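Local atomic coordinates of N-acetylneuraminate epimerase (Escherichia coli, PDB entry 2UVK), a protein that converts the alpha-anomer of N-acetylneuraminic acid (sialic acid) to the beta-anomer, speeding the equilibrium between the two forms in the bacterial periplasm. Residues K233-S238 / G295-S300; S254-G259 / V336-K341; F220-T225 / L229-L234; F115-K120 / K199-W204; Y69-I74 / Q178-A183. One frame throughout, in Å; residues are numbered along the deposited sequence.

Contact 1 of 5, residues K233-S238 / G295-S300; sequences KLAPVS and GKWDKS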
# COMPACT_ATOMS: atom_id res chain seq x y z
N LYS B 233 -22.34 3.04 -7.89
CA LYS B 233 -22.25 4.47 -8.07
C LYS B 233 -23.63 5.06 -8.01
O LYS B 233 -24.47 4.74 -8.86
CB LYS B 233 -21.63 4.85 -9.41
CG LYS B 233 -20.14 4.74 -9.47
CD LYS B 233 -19.65 5.14 -10.85
CE LYS B 233 -18.16 5.26 -10.91
NZ LYS B 233 -17.72 5.61 -12.28
N LEU B 234 -23.87 5.91 -7.04
CA LEU B 234 -25.13 6.60 -6.92
C LEU B 234 -25.08 7.92 -7.67
O LEU B 234 -24.07 8.29 -8.26
CB LEU B 234 -25.53 6.81 -5.45
CG LEU B 234 -25.68 5.60 -4.53
CD1 LEU B 234 -26.34 6.04 -3.21
CD2 LEU B 234 -26.48 4.49 -5.22
N ALA B 235 -26.19 8.65 -7.63
CA ALA B 235 -26.21 9.98 -8.21
C ALA B 235 -25.21 10.84 -7.45
O ALA B 235 -25.12 10.74 -6.24
CB ALA B 235 -27.60 10.60 -8.10
N PRO B 236 -24.45 11.66 -8.18
CA PRO B 236 -23.50 12.54 -7.54
C PRO B 236 -24.13 13.70 -6.80
O PRO B 236 -25.33 13.98 -6.93
CB PRO B 236 -22.66 13.04 -8.71
CG PRO B 236 -23.57 12.91 -9.91
CD PRO B 236 -24.42 11.76 -9.65
N VAL B 237 -23.28 14.38 -6.04
CA VAL B 237 -23.70 15.50 -5.24
C VAL B 237 -22.52 16.47 -5.14
O VAL B 237 -21.35 16.08 -5.24
CB VAL B 237 -24.20 15.04 -3.85
CG1 VAL B 237 -23.04 14.49 -3.03
CG2 VAL B 237 -24.90 16.17 -3.11
N SER B 238 -22.86 17.74 -4.96
CA SER B 238 -21.90 18.83 -5.00
C SER B 238 -21.20 18.90 -6.37
O SER B 238 -20.01 19.15 -6.48
CB SER B 238 -20.90 18.72 -3.82
OG SER B 238 -20.48 20.01 -3.44
N GLY B 295 -34.35 8.39 -2.29
CA GLY B 295 -33.40 7.98 -3.31
C GLY B 295 -32.96 9.08 -4.27
O GLY B 295 -32.42 8.78 -5.33
N LYS B 296 -33.20 10.35 -3.92
CA LYS B 296 -32.83 11.47 -4.80
C LYS B 296 -32.21 12.60 -3.99
O LYS B 296 -32.63 12.84 -2.88
CB LYS B 296 -34.06 12.00 -5.54
CG LYS B 296 -35.03 10.90 -5.93
CD LYS B 296 -35.77 11.24 -7.21
CE LYS B 296 -36.71 10.14 -7.56
NZ LYS B 296 -36.85 9.60 -8.99
N TRP B 297 -31.21 13.29 -4.55
CA TRP B 297 -30.55 14.43 -3.88
C TRP B 297 -31.25 15.74 -4.19
O TRP B 297 -31.66 15.96 -5.33
CB TRP B 297 -29.12 14.60 -4.40
CG TRP B 297 -28.14 13.60 -3.93
CD1 TRP B 297 -27.56 12.59 -4.66
CD2 TRP B 297 -27.56 13.52 -2.63
NE1 TRP B 297 -26.66 11.90 -3.89
CE2 TRP B 297 -26.64 12.45 -2.64
CE3 TRP B 297 -27.72 14.26 -1.46
CZ2 TRP B 297 -25.93 12.09 -1.51
CZ3 TRP B 297 -27.00 13.89 -0.35
CH2 TRP B 297 -26.13 12.82 -0.39
N ASP B 298 -31.36 16.63 -3.21
CA ASP B 298 -31.73 18.03 -3.51
C ASP B 298 -30.98 18.99 -2.59
O ASP B 298 -30.71 18.64 -1.47
CB ASP B 298 -33.24 18.24 -3.35
CG ASP B 298 -34.06 17.57 -4.45
OD1 ASP B 298 -33.99 18.02 -5.61
OD2 ASP B 298 -34.79 16.60 -4.14
N LYS B 299 -30.65 20.18 -3.09
CA LYS B 299 -30.16 21.26 -2.22
C LYS B 299 -31.32 21.73 -1.35
O LYS B 299 -32.33 22.24 -1.86
CB LYS B 299 -29.60 22.43 -3.03
CG LYS B 299 -28.83 23.46 -2.21
N SER B 300 -31.20 21.50 -0.05
CA SER B 300 -32.32 21.59 0.87
C SER B 300 -32.15 22.64 1.95
O SER B 300 -33.11 23.03 2.56
CB SER B 300 -32.53 20.22 1.52
OG SER B 300 -33.60 20.25 2.45
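Trp-297 carries this contact, meeting the loop residues Ala-235, Pro-236 and Val-237 with one ring face and one edge. The apolar part is the larger. Val-237 sits over the indole, with CB 3.8 Å from the centroid of the five-membered ring and only 13° off the ring normal. This is a CH-pi contact. The two branches of the valine spread over the benzo side of the indole. CG2 lies anti to the backbone N and comes within 3.8 Å of Trp-297 CE3. CG1 (chi1 68°) lies between the backbone N and the carbonyl carbon and reaches toward CZ2. At the ring edge, Ala-235 CB lies in the indole plane, 4.0 Å from Trp-297 CD1.

The polar part is one weak hydrogen bond. Trp-297 NE1 donates to the carbonyl O of Ala-235 at 3.0 Å, but the N-H points well off line, at 130°. The acceptor is near the ring plane. Pro-236 O also approaches the pyrrole side, 3.5 Å from Trp-297 CD1.

Strand 296-302 is the outermost strand of its propeller blade, and 233-238 leads out of the preceding blade. Trp-297 and Val-237 both also pack on His-290. The chemistry implies an interblade joint held mainly by the indole face, with the bent N-H bond giving a polar tie to the loop backbone.

Contact 2 of 5, residues S254-G259 / V336-K341; sequences SLIFAG and VLITVK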
# COMPACT_ATOMS: atom_id res chain seq x y z
N SER B 254 -33.01 9.53 5.21
CA SER B 254 -32.49 10.44 4.21
C SER B 254 -31.09 10.90 4.58
O SER B 254 -30.88 11.34 5.70
CB SER B 254 -33.40 11.65 4.14
OG SER B 254 -34.75 11.20 4.03
N LEU B 255 -30.14 10.81 3.66
CA LEU B 255 -28.76 11.24 4.02
C LEU B 255 -28.65 12.77 4.03
O LEU B 255 -29.22 13.44 3.17
CB LEU B 255 -27.71 10.69 3.04
CG LEU B 255 -27.65 9.22 2.64
CD1 LEU B 255 -26.57 9.08 1.57
CD2 LEU B 255 -27.38 8.31 3.81
N ILE B 256 -27.92 13.31 5.01
CA ILE B 256 -27.57 14.73 5.06
C ILE B 256 -26.09 14.87 4.69
O ILE B 256 -25.25 14.19 5.30
CB ILE B 256 -27.76 15.31 6.46
CG1 ILE B 256 -29.20 15.14 6.93
CG2 ILE B 256 -27.38 16.80 6.47
CD1 ILE B 256 -29.36 15.30 8.42
N PHE B 257 -25.79 15.69 3.69
CA PHE B 257 -24.38 16.02 3.31
C PHE B 257 -24.23 17.53 3.29
O PHE B 257 -24.93 18.22 2.55
CB PHE B 257 -24.01 15.47 1.94
CG PHE B 257 -22.55 15.71 1.52
CD1 PHE B 257 -21.52 15.25 2.30
CD2 PHE B 257 -22.24 16.33 0.30
CE1 PHE B 257 -20.18 15.44 1.91
CE2 PHE B 257 -20.92 16.54 -0.08
CZ PHE B 257 -19.88 16.10 0.75
N ALA B 258 -23.30 18.04 4.10
CA ALA B 258 -23.16 19.48 4.30
C ALA B 258 -21.70 19.90 4.25
O ALA B 258 -20.82 19.19 4.67
CB ALA B 258 -23.77 19.92 5.61
N GLY B 259 -21.47 21.09 3.71
CA GLY B 259 -20.15 21.70 3.74
C GLY B 259 -19.10 20.98 2.91
O GLY B 259 -19.41 20.31 1.93
N VAL B 336 -23.27 22.48 15.19
CA VAL B 336 -24.49 22.66 14.41
C VAL B 336 -25.27 21.36 14.47
O VAL B 336 -24.68 20.27 14.51
CB VAL B 336 -24.15 22.99 12.92
CG1 VAL B 336 -25.40 23.46 12.14
CG2 VAL B 336 -23.03 24.03 12.85
N LEU B 337 -26.60 21.46 14.48
CA LEU B 337 -27.46 20.30 14.38
C LEU B 337 -28.32 20.46 13.12
O LEU B 337 -29.00 21.49 12.93
CB LEU B 337 -28.33 20.18 15.63
CG LEU B 337 -28.95 18.80 15.86
CD1 LEU B 337 -27.94 17.68 16.06
CD2 LEU B 337 -29.87 18.91 17.07
N ILE B 338 -28.28 19.46 12.24
CA ILE B 338 -29.09 19.45 11.04
C ILE B 338 -30.11 18.32 11.19
O ILE B 338 -29.75 17.15 11.30
CB ILE B 338 -28.26 19.27 9.75
CG1 ILE B 338 -27.14 20.33 9.70
CG2 ILE B 338 -29.12 19.43 8.50
CD1 ILE B 338 -26.17 20.20 8.54
N THR B 339 -31.39 18.68 11.22
CA THR B 339 -32.46 17.70 11.34
C THR B 339 -33.35 17.79 10.10
O THR B 339 -33.48 18.86 9.50
CB THR B 339 -33.35 17.96 12.57
OG1 THR B 339 -32.55 18.36 13.70
CG2 THR B 339 -34.16 16.69 12.91
N VAL B 340 -33.95 16.67 9.71
CA VAL B 340 -34.95 16.70 8.64
C VAL B 340 -36.34 16.61 9.26
O VAL B 340 -36.64 15.65 9.97
CB VAL B 340 -34.76 15.58 7.58
CG1 VAL B 340 -33.38 15.71 6.91
CG2 VAL B 340 -34.95 14.20 8.21
N LYS B 341 -37.15 17.64 9.03
CA LYS B 341 -38.60 17.61 9.23
C LYS B 341 -39.11 17.58 7.80
O LYS B 341 -39.12 18.61 7.13
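Ile-256 and Ile-338 meet through their methyl branches, with CG2 to CG2 at 3.8 Å. The two side chains cross obliquely. In both, CG1 lies anti to the carbonyl carbon (chi1 -59° in Ile-256 and -53° in Ile-338), which leaves CG2 anti to the backbone N and facing the other strand. The longer branches part. Ile-256 CD1 reaches the backbone, 3.4 Å from Ile-338 O. Ile-338 CD1 goes the other way along the strand and rests 3.8 Å from Ala-258 CB. Ile-256 CG1 also meets Val-340 CG1, more loosely, at 4.2 Å.

An alanine at Ile-256 would remove both branches and is likely to leave a gap beside Ile-338 and Val-340.

The strands behind these side chains are 8.8 Å apart at closest approach, with their directions at 145°. They belong to neighbouring blades of the propeller. Ile-256 is held in its sheet by backbone bonding to Gly-249 and touches Leu-319 of the next blade, while Ile-338 packs on Ile-321. Ser-251 OG bonds to Val-340 N and so adds a polar link between the blades.

Side chain to side chain, the contact is wholly aliphatic. Its chemistry implies that branched side chains, fitted by shape, join one blade to the next.

Contact 3 of 5, residues F220-T225 / L229-L234; sequences FELDFT and LKWNKL
Leu-229 CD1 sits squarely over the ring of Phe-224, 3.9 Å from its centroid and 5° off the normal. This CH-pi contact lies where strands 219-223 and 230-233 run into their connecting turn. Leu-222 does much the same to Trp-231: its CG lies over the six-membered ring, toward the rim, and CD1 comes within 3.5 Å of Trp-231 CZ3. Further along, Lys-233 runs beside Phe-220 and its CG approaches CE1.

The backbones are paired antiparallel. Glu-221 and Asn-232 form one hydrogen-bonded pair, with Glu-221 N to Asn-232 O at 2.8 Å and nearly straight. Asp-223 and Lys-230 form the next. Near the turn, Asp-223 OD1 accepts from Thr-225 N at 2.9 Å, which makes an Asx turn.

On the face with Asn-232, Glu-221 extends with CG anti to the backbone N (chi1 -176°). Its OE2 lies 3.6 Å from Leu-234 CD1 and accepts a hydrogen bond from Trp-204 NE1. A glutamine at Glu-221 would keep the length but would probably weaken the hold on the indole N-H, since the negative charge is lost.

The hairpin forms the outer half of a four-stranded blade. Strand 202-206 pairs with 219-223 on its inner side, and Leu-222 and Leu-229 reach Leu-170 of the preceding blade.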
# COMPACT_ATOMS: atom_id res chain seq x y z
N PHE B 220 -20.60 6.76 -3.57
CA PHE B 220 -20.60 5.32 -3.67
C PHE B 220 -21.41 4.69 -2.55
O PHE B 220 -21.37 5.14 -1.42
CB PHE B 220 -19.18 4.79 -3.62
CG PHE B 220 -18.27 5.38 -4.65
CD1 PHE B 220 -18.33 4.95 -5.97
CD2 PHE B 220 -17.34 6.36 -4.32
CE1 PHE B 220 -17.52 5.48 -6.91
CE2 PHE B 220 -16.50 6.89 -5.27
CZ PHE B 220 -16.58 6.45 -6.57
N GLU B 221 -22.12 3.62 -2.88
CA GLU B 221 -22.86 2.86 -1.93
C GLU B 221 -22.26 1.47 -1.83
O GLU B 221 -22.07 0.77 -2.84
CB GLU B 221 -24.31 2.76 -2.40
CG GLU B 221 -25.24 2.08 -1.46
CD GLU B 221 -26.60 2.03 -2.08
OE1 GLU B 221 -26.80 1.11 -2.92
OE2 GLU B 221 -27.40 2.96 -1.78
N LEU B 222 -21.98 1.07 -0.61
CA LEU B 222 -21.58 -0.28 -0.30
C LEU B 222 -22.81 -0.98 0.25
O LEU B 222 -23.36 -0.55 1.24
CB LEU B 222 -20.45 -0.32 0.75
CG LEU B 222 -19.05 0.12 0.29
CD1 LEU B 222 -18.99 1.55 -0.27
CD2 LEU B 222 -18.04 -0.03 1.44
N ASP B 223 -23.20 -2.06 -0.42
CA ASP B 223 -24.40 -2.82 -0.08
C ASP B 223 -23.99 -4.19 0.49
O ASP B 223 -23.52 -5.06 -0.23
CB ASP B 223 -25.22 -2.94 -1.34
CG ASP B 223 -26.52 -3.70 -1.13
OD1 ASP B 223 -26.69 -4.34 -0.08
OD2 ASP B 223 -27.38 -3.65 -2.05
N PHE B 224 -24.14 -4.33 1.80
CA PHE B 224 -23.81 -5.56 2.51
C PHE B 224 -25.03 -6.48 2.71
O PHE B 224 -24.95 -7.39 3.52
CB PHE B 224 -23.27 -5.24 3.92
CG PHE B 224 -21.91 -4.54 3.95
CD1 PHE B 224 -20.76 -5.29 4.13
CD2 PHE B 224 -21.80 -3.16 3.88
CE1 PHE B 224 -19.52 -4.67 4.20
CE2 PHE B 224 -20.54 -2.54 3.96
CZ PHE B 224 -19.43 -3.30 4.11
N THR B 225 -26.13 -6.23 2.00
CA THR B 225 -27.40 -6.97 2.25
C THR B 225 -27.35 -8.42 1.79
O THR B 225 -28.10 -9.26 2.30
CB THR B 225 -28.61 -6.28 1.59
OG1 THR B 225 -28.40 -6.17 0.18
CG2 THR B 225 -28.85 -4.90 2.17
N LEU B 229 -20.58 -8.56 -1.01
CA LEU B 229 -20.57 -7.11 -0.99
C LEU B 229 -20.73 -6.59 -2.41
O LEU B 229 -20.09 -7.09 -3.34
CB LEU B 229 -19.26 -6.57 -0.38
CG LEU B 229 -18.98 -5.06 -0.49
CD1 LEU B 229 -19.97 -4.19 0.26
CD2 LEU B 229 -17.56 -4.78 0.03
N LYS B 230 -21.60 -5.61 -2.56
CA LYS B 230 -21.86 -4.99 -3.84
C LYS B 230 -21.60 -3.49 -3.74
O LYS B 230 -22.01 -2.85 -2.78
CB LYS B 230 -23.32 -5.25 -4.25
CG LYS B 230 -23.74 -4.61 -5.55
CD LYS B 230 -23.14 -5.33 -6.73
CE LYS B 230 -23.46 -4.61 -8.02
NZ LYS B 230 -22.76 -5.24 -9.17
N TRP B 231 -20.93 -2.96 -4.75
CA TRP B 231 -20.59 -1.53 -4.85
C TRP B 231 -21.39 -0.89 -5.98
O TRP B 231 -21.45 -1.45 -7.10
CB TRP B 231 -19.12 -1.36 -5.19
CG TRP B 231 -18.17 -1.90 -4.19
CD1 TRP B 231 -17.91 -3.20 -3.94
CD2 TRP B 231 -17.31 -1.14 -3.32
NE1 TRP B 231 -16.95 -3.32 -2.95
CE2 TRP B 231 -16.58 -2.06 -2.54
CE3 TRP B 231 -17.10 0.24 -3.12
CZ2 TRP B 231 -15.62 -1.66 -1.60
CZ3 TRP B 231 -16.13 0.64 -2.15
CH2 TRP B 231 -15.43 -0.31 -1.40
N ASN B 232 -21.98 0.27 -5.71
CA ASN B 232 -22.80 1.01 -6.67
C ASN B 232 -22.37 2.47 -6.70
O ASN B 232 -22.05 3.07 -5.66
CB ASN B 232 -24.28 0.99 -6.23
CG ASN B 232 -24.86 -0.40 -6.18
OD1 ASN B 232 -25.39 -0.84 -5.14
ND2 ASN B 232 -24.80 -1.11 -7.30
N LYS B 233 -22.34 3.04 -7.89
CA LYS B 233 -22.25 4.47 -8.07
C LYS B 233 -23.63 5.06 -8.01
O LYS B 233 -24.47 4.74 -8.86
CB LYS B 233 -21.63 4.85 -9.41
CG LYS B 233 -20.14 4.74 -9.47
CD LYS B 233 -19.65 5.14 -10.85
CE LYS B 233 -18.16 5.26 -10.91
NZ LYS B 233 -17.72 5.61 -12.28
N LEU B 234 -23.87 5.91 -7.04
CA LEU B 234 -25.13 6.60 -6.92
C LEU B 234 -25.08 7.92 -7.67
O LEU B 234 -24.07 8.29 -8.26
CB LEU B 234 -25.53 6.81 -5.45
CG LEU B 234 -25.68 5.60 -4.53
CD1 LEU B 234 -26.34 6.04 -3.21
CD2 LEU B 234 -26.48 4.49 -5.22

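Contact 4 of 5, residues F115-K120 / K199-W204; sequences FVHNGK and KGDKTW
Thr-203 and Phe-115 approach from opposite directions, and the threonine lies over the phenyl face. The apolar contact comes first. Thr-203 CG2 is 3.8 Å from the ring centroid and 8° off the normal, a CH-pi contact. OG1 lies over the same face, 3.3 Å from Phe-115 CE1. This hydroxyl has its polar partner elsewhere, in Asn-198 ND2. Phe-115 takes the crowded position, with CG between the backbone N and the carbonyl carbon (chi1 61°), and this swings its ring toward 199-204.

The second group consists of close polar approaches, not hydrogen bonds, along one edge of His-117, facing the turn at Gly-200 and Asp-201. Asp-201 OD1 lies in the ring plane, 3.1 Å from His-117 CE1, with the carboxylate plane turned 62° from the ring. Gly-200 O is also near that plane, 3.6 Å from ND1. A nearby carboxylate would probably favour some positive charge on the imidazole. Phe-224 stacks on the histidine ring.

His-117 to Lys-120 is a type I' turn and Lys-199 to Lys-202 a type II' turn. Each joins the two inner strands of its blade. Such side-by-side hairpins, packed face to face from adjacent blades, belong to the Kelch beta-propeller fold.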
# COMPACT_ATOMS: atom_id res chain seq x y z
N PHE B 115 -16.05 3.17 9.45
CA PHE B 115 -17.40 2.89 9.93
C PHE B 115 -17.45 1.54 10.63
O PHE B 115 -16.58 0.69 10.44
CB PHE B 115 -18.43 2.95 8.79
CG PHE B 115 -18.21 1.95 7.67
CD1 PHE B 115 -18.95 0.79 7.62
CD2 PHE B 115 -17.30 2.19 6.65
CE1 PHE B 115 -18.78 -0.12 6.57
CE2 PHE B 115 -17.12 1.28 5.62
CZ PHE B 115 -17.86 0.11 5.59
N VAL B 116 -18.48 1.35 11.46
CA VAL B 116 -18.64 0.10 12.22
C VAL B 116 -19.74 -0.73 11.54
O VAL B 116 -20.84 -0.22 11.28
CB VAL B 116 -18.98 0.38 13.71
CG1 VAL B 116 -19.18 -0.93 14.50
CG2 VAL B 116 -17.87 1.22 14.39
N HIS B 117 -19.41 -1.98 11.24
CA HIS B 117 -20.39 -2.92 10.70
C HIS B 117 -20.19 -4.29 11.34
O HIS B 117 -19.08 -4.83 11.40
CB HIS B 117 -20.27 -2.96 9.19
CG HIS B 117 -21.16 -3.96 8.53
ND1 HIS B 117 -22.51 -3.76 8.34
CD2 HIS B 117 -20.88 -5.17 7.99
CE1 HIS B 117 -23.02 -4.81 7.73
NE2 HIS B 117 -22.06 -5.68 7.51
N ASN B 118 -21.27 -4.83 11.92
CA ASN B 118 -21.19 -6.13 12.59
C ASN B 118 -19.97 -6.30 13.50
O ASN B 118 -19.25 -7.30 13.42
CB ASN B 118 -21.24 -7.26 11.55
CG ASN B 118 -22.57 -7.29 10.76
OD1 ASN B 118 -22.64 -7.89 9.68
ND2 ASN B 118 -23.59 -6.64 11.28
N GLY B 119 -19.75 -5.32 14.36
CA GLY B 119 -18.76 -5.40 15.43
C GLY B 119 -17.32 -5.19 15.00
O GLY B 119 -16.40 -5.44 15.77
N LYS B 120 -17.13 -4.74 13.76
CA LYS B 120 -15.77 -4.54 13.21
C LYS B 120 -15.66 -3.12 12.69
O LYS B 120 -16.65 -2.52 12.27
CB LYS B 120 -15.50 -5.54 12.08
CG LYS B 120 -15.44 -7.00 12.56
CD LYS B 120 -15.55 -8.00 11.44
CE LYS B 120 -15.55 -9.43 12.02
NZ LYS B 120 -15.37 -10.47 10.97
N LYS B 199 -25.70 2.92 7.82
CA LYS B 199 -26.96 2.60 8.48
C LYS B 199 -27.28 1.16 8.13
O LYS B 199 -27.55 0.85 6.99
CB LYS B 199 -28.07 3.53 8.01
CG LYS B 199 -29.41 3.30 8.73
CD LYS B 199 -30.47 4.29 8.28
N GLY B 200 -27.18 0.28 9.12
CA GLY B 200 -27.41 -1.14 8.91
C GLY B 200 -26.49 -1.70 7.84
O GLY B 200 -25.28 -1.50 7.90
N ASP B 201 -27.07 -2.33 6.83
CA ASP B 201 -26.28 -3.03 5.82
C ASP B 201 -25.90 -2.14 4.64
O ASP B 201 -25.42 -2.64 3.62
CB ASP B 201 -27.04 -4.29 5.33
CG ASP B 201 -26.92 -5.46 6.28
OD1 ASP B 201 -26.03 -5.47 7.15
OD2 ASP B 201 -27.76 -6.39 6.19
N LYS B 202 -26.06 -0.82 4.80
CA LYS B 202 -25.63 0.14 3.77
C LYS B 202 -24.62 1.14 4.32
O LYS B 202 -24.77 1.60 5.44
CB LYS B 202 -26.80 0.95 3.24
CG LYS B 202 -27.90 0.10 2.59
CD LYS B 202 -27.42 -0.70 1.39
CE LYS B 202 -28.58 -1.44 0.71
NZ LYS B 202 -29.54 -0.48 0.12
N THR B 203 -23.59 1.43 3.52
CA THR B 203 -22.66 2.53 3.82
C THR B 203 -22.48 3.37 2.55
O THR B 203 -22.42 2.83 1.45
CB THR B 203 -21.34 1.96 4.26
OG1 THR B 203 -21.53 1.25 5.49
CG2 THR B 203 -20.28 3.10 4.43
N TRP B 204 -22.39 4.68 2.74
CA TRP B 204 -22.22 5.64 1.66
C TRP B 204 -20.90 6.40 1.84
O TRP B 204 -20.58 6.77 2.96
CB TRP B 204 -23.39 6.61 1.65
CG TRP B 204 -24.71 5.94 1.43
CD1 TRP B 204 -25.27 5.68 0.23
CD2 TRP B 204 -25.63 5.46 2.43
NE1 TRP B 204 -26.48 5.05 0.41
CE2 TRP B 204 -26.72 4.89 1.74
CE3 TRP B 204 -25.64 5.43 3.83
CZ2 TRP B 204 -27.82 4.33 2.41
CZ3 TRP B 204 -26.73 4.87 4.49
CH2 TRP B 204 -27.80 4.32 3.77

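Contact 5 of 5, residues Y69-I74 / Q178-A183; sequences YVFGGI and QQWSYA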
# COMPACT_ATOMS: atom_id res chain seq x y z
N TYR B 69 -11.72 3.29 19.65
CA TYR B 69 -10.54 2.99 18.81
C TYR B 69 -10.22 4.19 17.93
O TYR B 69 -11.12 4.76 17.35
CB TYR B 69 -10.80 1.77 17.93
CG TYR B 69 -11.01 0.53 18.77
CD1 TYR B 69 -9.96 -0.27 19.12
CD2 TYR B 69 -12.27 0.23 19.28
CE1 TYR B 69 -10.13 -1.39 19.99
CE2 TYR B 69 -12.45 -0.89 20.11
CZ TYR B 69 -11.39 -1.70 20.45
OH TYR B 69 -11.59 -2.81 21.29
N VAL B 70 -8.93 4.54 17.84
CA VAL B 70 -8.45 5.64 16.98
C VAL B 70 -7.47 5.04 15.97
O VAL B 70 -6.58 4.28 16.34
CB VAL B 70 -7.78 6.77 17.79
CG1 VAL B 70 -7.19 7.83 16.86
CG2 VAL B 70 -8.80 7.41 18.74
N PHE B 71 -7.67 5.40 14.70
CA PHE B 71 -6.93 4.85 13.57
C PHE B 71 -6.12 5.95 12.84
O PHE B 71 -6.67 6.92 12.32
CB PHE B 71 -7.91 4.22 12.57
CG PHE B 71 -8.73 3.15 13.18
CD1 PHE B 71 -8.31 1.83 13.18
CD2 PHE B 71 -9.96 3.48 13.74
CE1 PHE B 71 -9.09 0.83 13.78
CE2 PHE B 71 -10.76 2.48 14.34
CZ PHE B 71 -10.32 1.18 14.34
N GLY B 72 -4.81 5.75 12.76
CA GLY B 72 -3.97 6.54 11.89
C GLY B 72 -3.92 8.02 12.13
O GLY B 72 -3.86 8.49 13.28
N GLY B 73 -3.93 8.77 11.02
CA GLY B 73 -3.76 10.21 10.99
C GLY B 73 -2.36 10.63 10.57
O GLY B 73 -1.49 9.81 10.33
N ILE B 74 -2.21 11.93 10.49
CA ILE B 74 -0.96 12.56 10.08
C ILE B 74 -0.31 13.23 11.30
O ILE B 74 -0.94 14.00 12.00
CB ILE B 74 -1.23 13.67 9.08
CG1 ILE B 74 -1.85 13.11 7.78
CG2 ILE B 74 0.08 14.40 8.72
CD1 ILE B 74 -2.50 14.19 6.95
N GLN B 178 -7.56 -7.91 17.20
CA GLN B 178 -6.73 -6.74 16.82
C GLN B 178 -6.04 -6.87 15.47
O GLN B 178 -5.06 -6.14 15.20
CB GLN B 178 -5.72 -6.37 17.91
CG GLN B 178 -6.39 -6.32 19.27
CD GLN B 178 -5.46 -6.00 20.42
OE1 GLN B 178 -4.27 -5.82 20.26
NE2 GLN B 178 -6.04 -5.94 21.64
N GLN B 179 -6.56 -7.77 14.64
CA GLN B 179 -5.98 -8.06 13.33
C GLN B 179 -6.78 -7.40 12.23
O GLN B 179 -7.98 -7.12 12.38
CB GLN B 179 -5.95 -9.56 13.07
CG GLN B 179 -5.22 -10.37 14.11
CD GLN B 179 -3.81 -9.89 14.33
OE1 GLN B 179 -2.97 -9.99 13.43
NE2 GLN B 179 -3.54 -9.34 15.51
N TRP B 180 -6.07 -7.18 11.11
CA TRP B 180 -6.62 -6.55 9.90
C TRP B 180 -6.86 -7.58 8.81
O TRP B 180 -6.02 -8.42 8.56
CB TRP B 180 -5.64 -5.50 9.36
CG TRP B 180 -5.56 -4.33 10.26
CD1 TRP B 180 -4.72 -4.16 11.32
CD2 TRP B 180 -6.35 -3.15 10.18
NE1 TRP B 180 -4.97 -2.97 11.93
CE2 TRP B 180 -5.99 -2.33 11.27
CE3 TRP B 180 -7.41 -2.75 9.35
CZ2 TRP B 180 -6.58 -1.08 11.49
CZ3 TRP B 180 -8.00 -1.51 9.57
CH2 TRP B 180 -7.59 -0.69 10.64
N SER B 181 -8.01 -7.48 8.16
CA SER B 181 -8.37 -8.39 7.09
C SER B 181 -8.76 -7.66 5.81
O SER B 181 -9.25 -6.53 5.85
CB SER B 181 -9.56 -9.27 7.53
OG SER B 181 -9.21 -10.10 8.62
N TYR B 182 -8.55 -8.33 4.69
CA TYR B 182 -9.12 -7.89 3.43
C TYR B 182 -10.64 -8.06 3.48
O TYR B 182 -11.14 -9.17 3.75
CB TYR B 182 -8.56 -8.71 2.29
CG TYR B 182 -9.18 -8.41 0.94
CD1 TYR B 182 -8.61 -7.49 0.08
CD2 TYR B 182 -10.35 -9.06 0.53
CE1 TYR B 182 -9.19 -7.22 -1.17
CE2 TYR B 182 -10.93 -8.78 -0.69
CZ TYR B 182 -10.34 -7.87 -1.55
OH TYR B 182 -10.90 -7.60 -2.80
N ALA B 183 -11.38 -6.99 3.22
CA ALA B 183 -12.85 -7.00 3.23
C ALA B 183 -13.48 -6.72 1.86
O ALA B 183 -14.68 -6.91 1.68
CB ALA B 183 -13.37 -6.02 4.25
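Phe-71 and Trp-180 meet rim to rim. Their planes stand at 81°, yet neither ring lies over the face of the other. The centroid of the phenyl ring is 5.8 Å from that of the six-membered ring of the indole. The tryptophan leads with the far corner of its benzo ring: CH2 is 3.6 Å from Phe-71 CD1, and CZ2 is 3.8 Å from the same atom. Phe-71 CE1 also takes part, at 3.8 Å from Trp-180 CH2. Relative to the indole, Phe-71 CD1 lies at the edge, close to the ring plane. CG anti to the carbonyl carbon in both (chi1 -58° in Phe-71, -69° in Trp-180) sends the rings into the gap between the strands. Together the two side chains span backbones whose nearest CA atoms, their own, are 12.0 Å apart.

The pair spans two blades of the Kelch propeller. Phe-71 is on strand 67-71, an inner strand of its four-stranded blade. Trp-180 is on strand 179-185, the outermost strand of the next blade.

Phe-173 joins the cluster, edge-to-face with Phe-71 and at a slant to Trp-180, and Val-88 touches both. The polar end of the indole, NE1, makes a weak hydrogen bond to Ser-103 OG. Farther along the outer strand, Tyr-182 N bonds to Asp-163 OD1 of the second subunit, and Gln-179 OE1 to Lys-159 NZ of that subunit.

Overall arrangement
All five contacts lie in the beta-propeller; contact 3 lies within one blade, and the others join neighbouring blades. Contacts 3 and 4 meet on neighbouring strands 219-223 and 202-206, the centres of the two contacts about 12 Å apart. Contact 1 continues from contact 3 through Lys-233 and Leu-234 and reaches the next blade. Contact 2, its centre about 13 Å from that of contact 1, touches it through Phe-257 and carries on to the last blade. Contact 5 lies across the chain's centre from contact 2, about 28 Å between centres. Along the chain, contacts 4 and 5 interleave and close before contact 3 begins. Together they join blade to blade from strand 60-64 to strand 344-348.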